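Local coordinates for McyG protein (Microcystis aeruginosa PCC 7806, PDB 4R0M) that binds phenylalanyl-adenylate in its adenylation domain and probably activates a carboxylic acid for loading onto its peptidyl carrier domain during microcystin synthesis, at residues 47-50 with 51-54; 19-22 with 23-26; 471-475 with 476-480; 540-544 with 545-549. One frame throughout, in Å; residues are numbered along the deposited sequence.

Interaction 1. Residues 47-50 with 51-54; sequences SYQD and LYQD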
# COMPACT_ATOMS: atom_id res chain seq x y z
N SER A 47 -12.59 9.55 20.45
CA SER A 47 -12.50 8.31 21.23
C SER A 47 -13.28 7.19 20.54
O SER A 47 -14.18 7.46 19.74
CB SER A 47 -13.02 8.52 22.66
OG SER A 47 -14.44 8.59 22.69
N TYR A 48 -12.94 5.95 20.86
CA TYR A 48 -13.62 4.79 20.26
C TYR A 48 -15.13 4.79 20.53
O TYR A 48 -15.91 4.31 19.71
CB TYR A 48 -12.98 3.49 20.71
CG TYR A 48 -11.62 3.23 20.10
CD1 TYR A 48 -11.45 3.25 18.71
CD2 TYR A 48 -10.51 2.97 20.90
CE1 TYR A 48 -10.21 3.02 18.14
CE2 TYR A 48 -9.27 2.74 20.34
CZ TYR A 48 -9.12 2.76 18.96
OH TYR A 48 -7.89 2.53 18.39
N GLN A 49 -15.52 5.35 21.68
CA GLN A 49 -16.92 5.56 22.02
C GLN A 49 -17.59 6.56 21.07
O GLN A 49 -18.70 6.32 20.60
CB GLN A 49 -17.05 6.03 23.48
CG GLN A 49 -18.48 6.22 23.98
CD GLN A 49 -19.29 4.93 23.97
OE1 GLN A 49 -20.20 4.77 23.16
NE2 GLN A 49 -18.96 4.02 24.88
N ASP A 50 -16.90 7.67 20.79
CA ASP A 50 -17.39 8.69 19.86
C ASP A 50 -17.49 8.14 18.43
O ASP A 50 -18.47 8.42 17.73
CB ASP A 50 -16.48 9.92 19.86
CG ASP A 50 -16.50 10.66 21.19
OD1 ASP A 50 -17.58 11.13 21.61
OD2 ASP A 50 -15.42 10.81 21.79
N LEU A 51 -16.49 7.38 18.02
CA LEU A 51 -16.47 6.75 16.70
C LEU A 51 -17.67 5.82 16.53
O LEU A 51 -18.39 5.89 15.53
CB LEU A 51 -15.16 5.98 16.49
CG LEU A 51 -15.05 5.03 15.28
CD1 LEU A 51 -14.96 5.80 13.97
CD2 LEU A 51 -13.86 4.10 15.44
N TYR A 52 -17.89 4.97 17.53
CA TYR A 52 -19.02 4.05 17.56
C TYR A 52 -20.35 4.80 17.43
O TYR A 52 -21.21 4.41 16.63
CB TYR A 52 -18.99 3.20 18.83
CG TYR A 52 -20.20 2.33 19.06
CD1 TYR A 52 -20.37 1.13 18.37
CD2 TYR A 52 -21.18 2.69 19.99
CE1 TYR A 52 -21.48 0.33 18.58
CE2 TYR A 52 -22.30 1.90 20.20
CZ TYR A 52 -22.44 0.72 19.50
OH TYR A 52 -23.55 -0.07 19.71
N GLN A 53 -20.51 5.88 18.20
CA GLN A 53 -21.73 6.69 18.16
C GLN A 53 -21.91 7.38 16.80
O GLN A 53 -23.02 7.45 16.28
CB GLN A 53 -21.75 7.73 19.29
CG GLN A 53 -21.88 7.16 20.70
CD GLN A 53 -23.15 6.34 20.93
OE1 GLN A 53 -24.20 6.61 20.35
NE2 GLN A 53 -23.04 5.34 21.80
N ASP A 54 -20.80 7.87 16.24
CA ASP A 54 -20.79 8.52 14.93
C ASP A 54 -21.18 7.52 13.83
O ASP A 54 -22.00 7.83 12.97
CB ASP A 54 -19.41 9.12 14.66
CG ASP A 54 -19.41 10.12 13.51
OD1 ASP A 54 -20.49 10.51 13.02
OD2 ASP A 54 -18.30 10.52 13.09
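Tyr48 and Leu51 lie side by side on the buried flank of the first turns of helix 48-64. Leu51 CD2 comes to the edge of the Tyr48 ring, 4.2 Å from Tyr48 CD1. Packing is close here: Leu51 also meets Ile84, Pro85 and Trp88 of helix 80-93, and the Tyr48 hydroxyl, inside the protein, bonds to Cys242 O and Gln244 NE2.

The outer flank is polar and looser. Gln49 and Gln53 run alongside each other one turn apart, and Gln53 NE2 donates to Gln49 OE1 over 3.2 Å in an almost straight bond (178°). The two amides are nearly coplanar, 26° apart, and the acceptor lies in the amide plane of Gln53. Gln49 reaches this place by leaving with CG anti to the backbone N and then bending at chi2 (63°).

At the helix start Leu51 N donates to Ser47 O at 2.9 Å. Ser47 OG takes the Asp50 N-H at 3.2 Å and gives its own hydrogen to Asp50 OD2 at 2.6 Å, approaching from above the carboxylate plane. Ser47 N also donates, weakly, to Asp50 OD2 at 3.4 Å, the reciprocal half of a capping box.

Interaction 2. Residues 19-22 with 23-26; sequences LSEV and LETA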
# COMPACT_ATOMS: atom_id res chain seq x y z
N LEU A 19 -16.30 -7.67 13.45
CA LEU A 19 -15.75 -6.32 13.56
C LEU A 19 -16.54 -5.45 14.54
O LEU A 19 -15.95 -4.63 15.26
CB LEU A 19 -15.65 -5.65 12.19
CG LEU A 19 -14.56 -6.19 11.25
CD1 LEU A 19 -14.79 -5.71 9.82
CD2 LEU A 19 -13.17 -5.83 11.73
N SER A 20 -17.85 -5.63 14.58
CA SER A 20 -18.72 -4.89 15.51
C SER A 20 -18.39 -5.16 16.98
O SER A 20 -18.33 -4.22 17.78
CB SER A 20 -20.20 -5.17 15.22
OG SER A 20 -20.40 -6.54 14.92
N GLU A 21 -18.14 -6.42 17.31
CA GLU A 21 -17.74 -6.82 18.67
C GLU A 21 -16.39 -6.22 19.06
O GLU A 21 -16.20 -5.82 20.21
CB GLU A 21 -17.70 -8.34 18.80
CG GLU A 21 -19.08 -8.99 18.76
CD GLU A 21 -19.03 -10.49 18.48
OE1 GLU A 21 -17.92 -11.06 18.42
OE2 GLU A 21 -20.12 -11.09 18.31
N VAL A 22 -15.47 -6.17 18.10
CA VAL A 22 -14.14 -5.59 18.30
C VAL A 22 -14.23 -4.10 18.64
O VAL A 22 -13.56 -3.62 19.56
CB VAL A 22 -13.23 -5.85 17.08
CG1 VAL A 22 -12.03 -4.92 17.07
CG2 VAL A 22 -12.78 -7.30 17.07
N LEU A 23 -15.07 -3.37 17.91
CA LEU A 23 -15.28 -1.94 18.17
C LEU A 23 -16.02 -1.70 19.49
O LEU A 23 -15.70 -0.76 20.22
CB LEU A 23 -16.03 -1.28 17.01
CG LEU A 23 -16.43 0.20 17.14
CD1 LEU A 23 -15.23 1.11 17.32
CD2 LEU A 23 -17.26 0.63 15.94
N GLU A 24 -17.00 -2.55 19.80
CA GLU A 24 -17.75 -2.47 21.05
C GLU A 24 -16.86 -2.69 22.27
O GLU A 24 -16.98 -1.97 23.26
CB GLU A 24 -18.92 -3.45 21.04
CG GLU A 24 -20.11 -2.97 20.21
CD GLU A 24 -20.95 -4.10 19.64
OE1 GLU A 24 -20.76 -5.27 20.04
OE2 GLU A 24 -21.81 -3.82 18.78
N THR A 25 -15.96 -3.67 22.18
CA THR A 25 -14.94 -3.91 23.21
C THR A 25 -14.05 -2.67 23.40
O THR A 25 -13.68 -2.34 24.53
CB THR A 25 -14.06 -5.13 22.84
OG1 THR A 25 -14.90 -6.29 22.68
CG2 THR A 25 -13.02 -5.42 23.92
N ALA A 26 -13.73 -2.00 22.29
CA ALA A 26 -12.83 -0.84 22.30
C ALA A 26 -13.45 0.41 22.95
O ALA A 26 -12.72 1.25 23.48
CB ALA A 26 -12.36 -0.52 20.89
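This is a contact within one short, mostly buried helix, 19-27, in which Thr25 and Glu24 reach back one turn to the carbonyls of Glu21 and Ser20. Both Thr25 OG1 (2.8 Å) and Thr25 N (2.9 Å) donate to Glu21 O, and they come from opposite faces of its carbonyl plane. The hydroxyl can do this because OG1 stands beside the backbone N, anti to the carbonyl carbon (chi1 -57°). Two donors thus grip one oxygen and fix the rotation of the threonine. Arg17, just before the helix, bonds to Thr25 OG1 through NH2 and more weakly to Glu21 O through NH1.

Glu24 runs back along the helix, CG beside the backbone N and the rest of the chain extended. Its CD lies 3.2 Å from Ser20 O; carboxylate and carbonyl are both acceptors, so one rests beside the other without a bond, Ser20 O accepting instead from Glu24 N at 2.9 Å. Glu21 OE2 and Glu24 OE1 remain 6.1 Å apart, a like-charged pair that would slightly disfavour closer approach.

Across the helix the surface is apolar. Leu19 and Leu23 pack on Trp88 of helix 80-93, while Val22 and Ala26 meet Val238 of helix 227-240. The result is an amphipathic helix in the large N-terminal part of an ANL-type adenylation domain, carrying the familiar threonine-to-carbonyl bond of helical turns.

Interaction 3. Residues 471-475 with 476-480; sequences AVFDQ and SRETD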
# COMPACT_ATOMS: atom_id res chain seq x y z
N ALA A 471 12.48 -4.33 -18.45
CA ALA A 471 13.05 -4.86 -19.68
C ALA A 471 11.98 -5.27 -20.70
O ALA A 471 11.04 -5.99 -20.36
CB ALA A 471 13.97 -6.04 -19.37
N VAL A 472 12.14 -4.80 -21.94
CA VAL A 472 11.31 -5.25 -23.05
C VAL A 472 12.15 -6.00 -24.08
O VAL A 472 13.36 -5.79 -24.18
CB VAL A 472 10.54 -4.09 -23.74
CG1 VAL A 472 9.87 -3.18 -22.71
CG2 VAL A 472 11.44 -3.28 -24.67
N PHE A 473 11.51 -6.89 -24.83
CA PHE A 473 12.18 -7.61 -25.91
C PHE A 473 11.98 -6.88 -27.24
O PHE A 473 10.85 -6.66 -27.67
CB PHE A 473 11.67 -9.05 -26.00
CG PHE A 473 12.41 -9.90 -27.00
CD1 PHE A 473 13.70 -10.33 -26.74
CD2 PHE A 473 11.80 -10.27 -28.19
CE1 PHE A 473 14.38 -11.12 -27.66
CE2 PHE A 473 12.48 -11.05 -29.12
CZ PHE A 473 13.77 -11.48 -28.85
N ASP A 474 13.09 -6.49 -27.86
CA ASP A 474 13.05 -5.83 -29.16
C ASP A 474 13.02 -6.88 -30.28
O ASP A 474 13.97 -7.65 -30.43
CB ASP A 474 14.24 -4.88 -29.33
CG ASP A 474 14.18 -4.07 -30.62
OD1 ASP A 474 13.07 -3.83 -31.14
OD2 ASP A 474 15.25 -3.66 -31.11
N GLN A 475 11.93 -6.89 -31.03
CA GLN A 475 11.72 -7.88 -32.09
C GLN A 475 12.63 -7.65 -33.30
O GLN A 475 13.20 -8.60 -33.84
CB GLN A 475 10.24 -7.89 -32.52
CG GLN A 475 9.86 -8.96 -33.53
CD GLN A 475 10.00 -10.39 -33.01
OE1 GLN A 475 10.04 -10.63 -31.80
NE2 GLN A 475 10.08 -11.34 -33.93
N SER A 476 12.78 -6.38 -33.69
CA SER A 476 13.60 -6.00 -34.84
C SER A 476 15.05 -6.47 -34.73
O SER A 476 15.60 -7.01 -35.69
CB SER A 476 13.56 -4.48 -35.04
OG SER A 476 12.23 -4.01 -35.16
N ARG A 477 15.65 -6.26 -33.56
CA ARG A 477 17.06 -6.59 -33.33
C ARG A 477 17.25 -7.88 -32.53
O ARG A 477 18.39 -8.26 -32.23
CB ARG A 477 17.77 -5.42 -32.65
CG ARG A 477 17.93 -4.19 -33.54
CD ARG A 477 18.52 -3.02 -32.78
NE ARG A 477 17.59 -2.48 -31.79
CZ ARG A 477 17.84 -1.43 -31.01
NH1 ARG A 477 19.00 -0.79 -31.10
NH2 ARG A 477 16.93 -1.01 -30.15
N GLU A 478 16.14 -8.54 -32.20
CA GLU A 478 16.14 -9.83 -31.49
C GLU A 478 16.93 -9.82 -30.18
O GLU A 478 17.64 -10.78 -29.86
CB GLU A 478 16.61 -10.96 -32.42
CG GLU A 478 15.81 -11.12 -33.71
CD GLU A 478 14.57 -11.99 -33.55
OE1 GLU A 478 13.71 -11.68 -32.69
OE2 GLU A 478 14.43 -12.97 -34.31
N THR A 479 16.80 -8.74 -29.41
CA THR A 479 17.53 -8.59 -28.15
C THR A 479 16.73 -7.86 -27.07
O THR A 479 15.77 -7.14 -27.36
CB THR A 479 18.91 -7.92 -28.36
OG1 THR A 479 19.67 -7.99 -27.14
CG2 THR A 479 18.77 -6.46 -28.80
N ASP A 480 17.13 -8.05 -25.81
CA ASP A 480 16.46 -7.43 -24.67
C ASP A 480 17.00 -6.05 -24.34
O ASP A 480 18.22 -5.85 -24.26
CB ASP A 480 16.55 -8.34 -23.44
CG ASP A 480 15.60 -9.52 -23.52
OD1 ASP A 480 14.38 -9.29 -23.66
OD2 ASP A 480 16.07 -10.67 -23.43
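A beta hairpin of strands 468-474 and 479-486 closes here through a G1 beta bulge, in which Glu478 and Thr479 both face Asp474. Asp474 and Thr479 form an antiparallel hydrogen-bonded pair: Asp474 N donates to Thr479 O at 2.8 Å, and Thr479 N to Asp474 O at 3.2 Å. Glu478 takes the left-handed helical backbone conformation (phi 54°) that this bulge needs, and its N gives a weak bond to Gln475 O.

A salt bridge spans the turn. Asp474 departs with CG anti to the backbone N (chi1 -175°), which brings OD2 to Arg477 NE at 2.7 Å. OD2 is met nearly in line with its own C-O bond and lies in the guanidinium plane, though the two planar groups stand 81° apart. Arg477 NH2 adds a weak bond to the same oxygen at 3.3 Å, so both nitrogens meet one carboxylate oxygen, NE far more strongly.

On the other face, Phe473 and Asp480 are a non-hydrogen-bonded pair. Asp480 OD1 sits at the edge of the Phe473 ring, 3.3 Å from CD1, where the slightly positive ring hydrogens would favour a carboxylate oxygen. The far end of the ring lies against the backbone of Glu478, with Phe473 CZ 3.8 Å from Glu478 C. Val472, by contrast, turns inward to helix 536-545. Such a surface hairpin, with its bulged turn, belongs to the small C-terminal subdomain expected of an adenylation domain.

Interaction 4. Residues 540-544 with 545-549; sequences KKDFE and QGLFS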
# COMPACT_ATOMS: atom_id res chain seq x y z
N LYS A 540 5.46 0.04 -18.92
CA LYS A 540 5.91 -0.84 -19.99
C LYS A 540 4.97 -0.73 -21.20
O LYS A 540 5.44 -0.61 -22.34
CB LYS A 540 6.00 -2.30 -19.51
CG LYS A 540 6.64 -3.24 -20.53
CD LYS A 540 6.64 -4.69 -20.06
CE LYS A 540 7.83 -4.99 -19.16
NZ LYS A 540 7.93 -6.44 -18.83
N LYS A 541 3.67 -0.76 -20.94
CA LYS A 541 2.66 -0.60 -21.99
C LYS A 541 2.78 0.76 -22.67
O LYS A 541 2.83 0.84 -23.89
CB LYS A 541 1.25 -0.82 -21.45
CG LYS A 541 0.84 -2.29 -21.43
CD LYS A 541 -0.68 -2.44 -21.48
CE LYS A 541 -1.06 -3.87 -21.84
NZ LYS A 541 -2.53 -4.03 -22.00
N ASP A 542 2.83 1.83 -21.86
CA ASP A 542 3.00 3.20 -22.37
C ASP A 542 4.16 3.31 -23.36
O ASP A 542 4.02 3.93 -24.42
CB ASP A 542 3.20 4.19 -21.21
CG ASP A 542 1.91 4.50 -20.46
OD1 ASP A 542 0.81 4.24 -20.98
OD2 ASP A 542 2.01 5.02 -19.33
N PHE A 543 5.30 2.70 -23.01
CA PHE A 543 6.48 2.67 -23.87
C PHE A 543 6.23 1.93 -25.18
O PHE A 543 6.68 2.37 -26.25
CB PHE A 543 7.66 2.05 -23.11
CG PHE A 543 8.86 1.76 -23.97
CD1 PHE A 543 9.78 2.76 -24.27
CD2 PHE A 543 9.08 0.48 -24.48
CE1 PHE A 543 10.89 2.49 -25.07
CE2 PHE A 543 10.18 0.21 -25.28
CZ PHE A 543 11.08 1.22 -25.57
N GLU A 544 5.51 0.81 -25.10
CA GLU A 544 5.26 -0.04 -26.27
C GLU A 544 4.16 0.49 -27.20
O GLU A 544 3.85 -0.14 -28.21
CB GLU A 544 4.94 -1.47 -25.82
CG GLU A 544 6.11 -2.21 -25.20
CD GLU A 544 5.73 -3.55 -24.59
OE1 GLU A 544 4.58 -3.71 -24.15
OE2 GLU A 544 6.60 -4.45 -24.55
N GLN A 545 3.59 1.65 -26.88
CA GLN A 545 2.51 2.23 -27.69
C GLN A 545 2.99 2.90 -28.99
O GLN A 545 2.53 2.52 -30.07
CB GLN A 545 1.61 3.18 -26.88
CG GLN A 545 1.11 2.64 -25.54
CD GLN A 545 0.15 1.46 -25.66
OE1 GLN A 545 0.38 0.52 -26.43
NE2 GLN A 545 -0.91 1.48 -24.86
N GLY A 546 3.91 3.87 -28.94
CA GLY A 546 4.57 4.32 -27.72
C GLY A 546 4.26 5.77 -27.40
O GLY A 546 4.36 6.65 -28.26
N LEU A 547 3.91 6.00 -26.14
CA LEU A 547 3.56 7.32 -25.63
C LEU A 547 4.76 8.27 -25.58
O LEU A 547 4.60 9.49 -25.66
CB LEU A 547 2.93 7.18 -24.24
CG LEU A 547 2.15 8.35 -23.62
CD1 LEU A 547 0.87 8.63 -24.38
CD2 LEU A 547 1.85 8.06 -22.15
N PHE A 548 5.96 7.70 -25.47
CA PHE A 548 7.19 8.48 -25.29
C PHE A 548 8.02 8.66 -26.57
O PHE A 548 9.03 9.37 -26.55
CB PHE A 548 8.07 7.86 -24.19
CG PHE A 548 7.31 7.37 -22.99
CD1 PHE A 548 6.63 8.27 -22.17
CD2 PHE A 548 7.30 6.02 -22.66
CE1 PHE A 548 5.93 7.82 -21.06
CE2 PHE A 548 6.61 5.57 -21.54
CZ PHE A 548 5.93 6.47 -20.74
N SER A 549 7.58 8.03 -27.66
CA SER A 549 8.31 8.07 -28.94
C SER A 549 8.73 9.48 -29.37
O SER A 549 9.83 9.67 -29.88
CB SER A 549 7.49 7.40 -30.05
OG SER A 549 7.34 6.01 -29.80
O HOH W 1 7.18 5.24 -26.11
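Asp542 and Leu547 meet at the C-terminal turn of helix 536-545, joined by a 6→1 (i to i+5) backbone bond, where a cis peptide bond between Gln545 and Gly546 leads on to helix 549-558. The backbone bonds centre on Asp542 O. Leu547 N donates to it at 2.7 Å and 173°, while Gln545 N adds a weak bond at 3.4 Å. Gly546 CA also approaches this oxygen at 3.4 Å in a CA-H...O contact.

Apolar packing closes the inner side. The Phe548 ring packs back against the helix, with CZ 3.6 Å from Asp542 CB and CE2 4.0 Å from Phe543 CB; CG beside its backbone N (chi1 -42°) directs it there. Phe543 CB lies in the plane of that ring, at its edge. Both phenylalanines go on to touch Ile519 of strand 517-520. Toward the surface, Leu547 runs alongside Asp542, its CD2 3.9 Å from Asp542 CG, and Gln545 curls back so that its CG touches Lys541 O.

Polar links complete the turn. Ser549 OG gives a weak bond to Gly546 O. One water bridges the two backbone segments, donating to Phe543 O at 2.9 Å and accepting from Phe548 N at 2.8 Å.

Taken from the N terminus, the four contacts follow in series; each is local, and none nests in or crosses another. Interaction 2, in helix 19-27, is followed by the strand pair 33-37 and 43-47, after which interaction 1 opens helix 48-64. The two helices pack together: Leu51 CD2 lies against Leu23 CD1, and Tyr52 against Glu24. Interaction 3 closes a hairpin turn much later, and interaction 4 lies at the C-terminal part of helix 536-545 and the turn leading to helix 549-558; the former helix lies on that hairpin through Val472, Lys540 and Phe543. The two pairs sit on opposite sides of the chain's centre, the centres of interactions 1 and 4 about 49 Å apart.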